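Local coordinates for protein cytokinin riboside 5'-monophosphate phosphoribohydrolase (Corynebacterium glutamicum, PDB 5ZBL) that belongs to the LOG-like family of Rossmann-type proteins, within the SLOG clan, and forms a dimer, at residues Ser76-Glu81 / Leu90-Asp95. Residues are numbered along the deposited sequence; the frame is centred on the assembly and turned at random.
Sequences SLMKGE and LEIVPD
Met78, on the short helix 75-79, brings its thioether end up to Leu90 and lies across Ile92, both on strand 89-93, the outermost strand of the chain's own sheet. With CG anti to the backbone N (chi1 -165°) and the chain bent at chi2 (70°), the side chain leaves the helix and runs on toward Leu90. The two meet tip to tip: Leu90 CD2 sits 4.0 Å from Met78 SD and equally 4.0 Å from Met78 CE. Ile92 crosses the methionine at about a right angle, its CD1 3.9 Å from Met78 CG and 4.1 Å from Met78 SD. All these contacts are van der Waals. Ile73 of the neighbouring strand 69-74 touches all three side chains.

Backbone polar groups are engaged elsewhere. Helix 75-79 ends in a Schellman motif at Glu81, with Glu81 N bonded to Met78 O at 3.0 Å, while strand 89-93 pairs through Glu91 and Val93 with strand 69-74. Past the strand, Asp95 caps helix 96-106 through Ile98 N.

The contact thus packs the helix of the beta-alpha-beta unit 69-74, 75-79, 89-93 against its second strand, at the surface. Being apolar and without directional bonds between the segments, this small join (132 Å² buried, both sides summed) rests on shape fit and dispersion.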
ATOM      1  N   SER A  76       6.650  -0.278 -19.258  1.00 55.20           N
ATOM      2  CA  SER A  76       5.195  -0.067 -19.438  1.00 54.79           C
ATOM      3  C   SER A  76       4.813   1.391 -19.375  1.00 51.38           C
ATOM      4  O   SER A  76       4.349   1.943 -20.355  1.00 55.91           O
ATOM      5  CB  SER A  76       4.374  -0.846 -18.417  1.00 56.58           C
ATOM      6  OG  SER A  76       3.997  -2.099 -18.950  1.00 64.26           O
ATOM      7  N   LEU A  77       5.046   2.025 -18.227  1.00 56.50           N
ATOM      8  CA  LEU A  77       4.718   3.461 -18.029  1.00 54.62           C
ATOM      9  C   LEU A  77       5.464   4.363 -19.019  1.00 56.55           C
ATOM     10  O   LEU A  77       4.925   5.373 -19.462  1.00 58.44           O
ATOM     11  CB  LEU A  77       5.029   3.909 -16.599  1.00 54.70           C
ATOM     12  CG  LEU A  77       4.360   3.157 -15.432  1.00 53.76           C
ATOM     13  CD1 LEU A  77       4.939   3.640 -14.118  1.00 52.83           C
ATOM     14  CD2 LEU A  77       2.833   3.285 -15.416  1.00 54.87           C
ATOM     15  N   MET A  78       6.687   3.968 -19.388  1.00 64.79           N
ATOM     16  CA  MET A  78       7.503   4.694 -20.362  1.00 64.05           C
ATOM     17  C   MET A  78       6.917   4.670 -21.763  1.00 63.76           C
ATOM     18  O   MET A  78       6.889   5.704 -22.420  1.00 64.78           O
ATOM     19  CB  MET A  78       8.927   4.119 -20.423  1.00 73.75           C
ATOM     20  CG  MET A  78       9.931   5.014 -21.133  1.00 79.00           C
ATOM     21  SD  MET A  78      10.254   6.475 -20.125  1.00 86.42           S
ATOM     22  CE  MET A  78      10.878   7.614 -21.374  1.00 91.50           C
ATOM     23  N   LYS A  79       6.492   3.494 -22.234  1.00 60.35           N
ATOM     24  CA  LYS A  79       5.777   3.400 -23.522  1.00 63.39           C
ATOM     25  C   LYS A  79       4.490   4.226 -23.454  1.00 62.31           C
ATOM     26  O   LYS A  79       3.986   4.650 -24.489  1.00 60.50           O
ATOM     27  CB  LYS A  79       5.392   1.948 -23.883  1.00 70.07           C
ATOM     28  CG  LYS A  79       6.450   1.098 -24.566  1.00 72.51           C
ATOM     29  CD  LYS A  79       6.244  -0.394 -24.265  1.00 77.71           C
ATOM     30  CE  LYS A  79       6.311  -1.276 -25.506  1.00 80.37           C
ATOM     31  NZ  LYS A  79       7.479  -0.979 -26.380  1.00 78.29           N
ATOM     32  N   GLY A  80       3.946   4.424 -22.249  1.00 59.28           N
ATOM     33  CA  GLY A  80       2.844   5.360 -22.040  1.00 63.17           C
ATOM     34  C   GLY A  80       3.113   6.855 -22.218  1.00 64.50           C
ATOM     35  O   GLY A  80       2.216   7.652 -21.950  1.00 67.64           O
ATOM     36  N   GLU A  81       4.321   7.252 -22.640  1.00 64.42           N
ATOM     37  CA  GLU A  81       4.715   8.677 -22.788  1.00 73.50           C
ATOM     38  C   GLU A  81       4.767   9.482 -21.442  1.00 68.48           C
ATOM     39  O   GLU A  81       4.801  10.715 -21.450  1.00 70.87           O
ATOM     40  CB  GLU A  81       3.845   9.401 -23.857  1.00 79.31           C
ATOM     41  CG  GLU A  81       4.330   9.285 -25.311  1.00 84.65           C
ATOM     42  CD  GLU A  81       3.602  10.262 -26.247  1.00 89.16           C
ATOM     43  OE1 GLU A  81       2.441   9.984 -26.631  1.00 81.98           O
ATOM     44  OE2 GLU A  81       4.183  11.320 -26.600  1.00 87.40           O
ATOM     45  N   LEU A  90      17.029   9.181 -15.730  1.00 36.34           N
ATOM     46  CA  LEU A  90      15.824   8.421 -15.708  1.00 38.93           C
ATOM     47  C   LEU A  90      16.212   6.960 -15.907  1.00 39.21           C
ATOM     48  O   LEU A  90      16.664   6.593 -16.961  1.00 39.24           O
ATOM     49  CB  LEU A  90      14.839   8.926 -16.780  1.00 38.53           C
ATOM     50  CG  LEU A  90      13.513   8.137 -16.959  1.00 39.90           C
ATOM     51  CD1 LEU A  90      12.833   7.931 -15.611  1.00 40.54           C
ATOM     52  CD2 LEU A  90      12.571   8.825 -17.948  1.00 39.03           C
ATOM     53  N   GLU A  91      16.048   6.145 -14.866  1.00 42.93           N
ATOM     54  CA  GLU A  91      16.292   4.699 -14.952  1.00 47.69           C
ATOM     55  C   GLU A  91      14.998   3.963 -15.357  1.00 42.25           C
ATOM     56  O   GLU A  91      14.001   4.054 -14.634  1.00 35.88           O
ATOM     57  CB  GLU A  91      16.784   4.152 -13.619  1.00 49.12           C
ATOM     58  CG  GLU A  91      17.956   4.938 -13.086  1.00 60.94           C
ATOM     59  CD  GLU A  91      18.727   4.233 -11.977  1.00 64.87           C
ATOM     60  OE1 GLU A  91      18.438   3.063 -11.665  1.00 64.71           O
ATOM     61  OE2 GLU A  91      19.653   4.863 -11.409  1.00 74.16           O
ATOM     62  N   ILE A  92      15.049   3.260 -16.490  1.00 37.64           N
ATOM     63  CA  ILE A  92      13.997   2.342 -16.970  1.00 39.46           C
ATOM     64  C   ILE A  92      14.306   0.904 -16.580  1.00 38.74           C
ATOM     65  O   ILE A  92      15.353   0.344 -16.975  1.00 38.72           O
ATOM     66  CB  ILE A  92      13.824   2.426 -18.493  1.00 38.19           C
ATOM     67  CG1 ILE A  92      13.644   3.895 -18.903  1.00 39.26           C
ATOM     68  CG2 ILE A  92      12.583   1.660 -18.964  1.00 39.17           C
ATOM     69  CD1 ILE A  92      13.619   4.066 -20.404  1.00 40.41           C
ATOM     70  N   VAL A  93      13.406   0.298 -15.807  1.00 38.32           N
ATOM     71  CA  VAL A  93      13.618  -1.093 -15.305  1.00 38.15           C
ATOM     72  C   VAL A  93      12.488  -1.975 -15.812  1.00 38.31           C
ATOM     73  O   VAL A  93      11.502  -1.438 -16.314  1.00 40.96           O
ATOM     74  CB  VAL A  93      13.826  -1.156 -13.774  1.00 38.54           C
ATOM     75  CG1 VAL A  93      15.051  -0.328 -13.416  1.00 38.93           C
ATOM     76  CG2 VAL A  93      12.612  -0.646 -13.000  1.00 40.39           C
ATOM     77  N   PRO A  94      12.667  -3.314 -15.801  1.00 36.60           N
ATOM     78  CA  PRO A  94      11.719  -4.192 -16.489  1.00 38.21           C
ATOM     79  C   PRO A  94      10.302  -4.190 -15.935  1.00 39.20           C
ATOM     80  O   PRO A  94       9.394  -4.320 -16.702  1.00 40.34           O
ATOM     81  CB  PRO A  94      12.318  -5.583 -16.279  1.00 36.35           C
ATOM     82  CG  PRO A  94      13.757  -5.342 -16.147  1.00 35.03           C
ATOM     83  CD  PRO A  94      13.832  -4.084 -15.351  1.00 38.35           C
ATOM     84  N   ASP A  95      10.143  -4.085 -14.608  1.00 42.61           N
ATOM     85  CA  ASP A  95       8.819  -4.137 -13.942  1.00 39.49           C
ATOM     86  C   ASP A  95       8.732  -3.301 -12.690  1.00 39.97           C
ATOM     87  O   ASP A  95       9.732  -2.746 -12.220  1.00 42.77           O
ATOM     88  CB  ASP A  95       8.408  -5.582 -13.667  1.00 40.86           C
ATOM     89  CG  ASP A  95       9.353  -6.294 -12.776  1.00 44.08           C
ATOM     90  OD1 ASP A  95       9.589  -5.785 -11.658  1.00 52.59           O
ATOM     91  OD2 ASP A  95       9.860  -7.368 -13.178  1.00 44.88           O
TER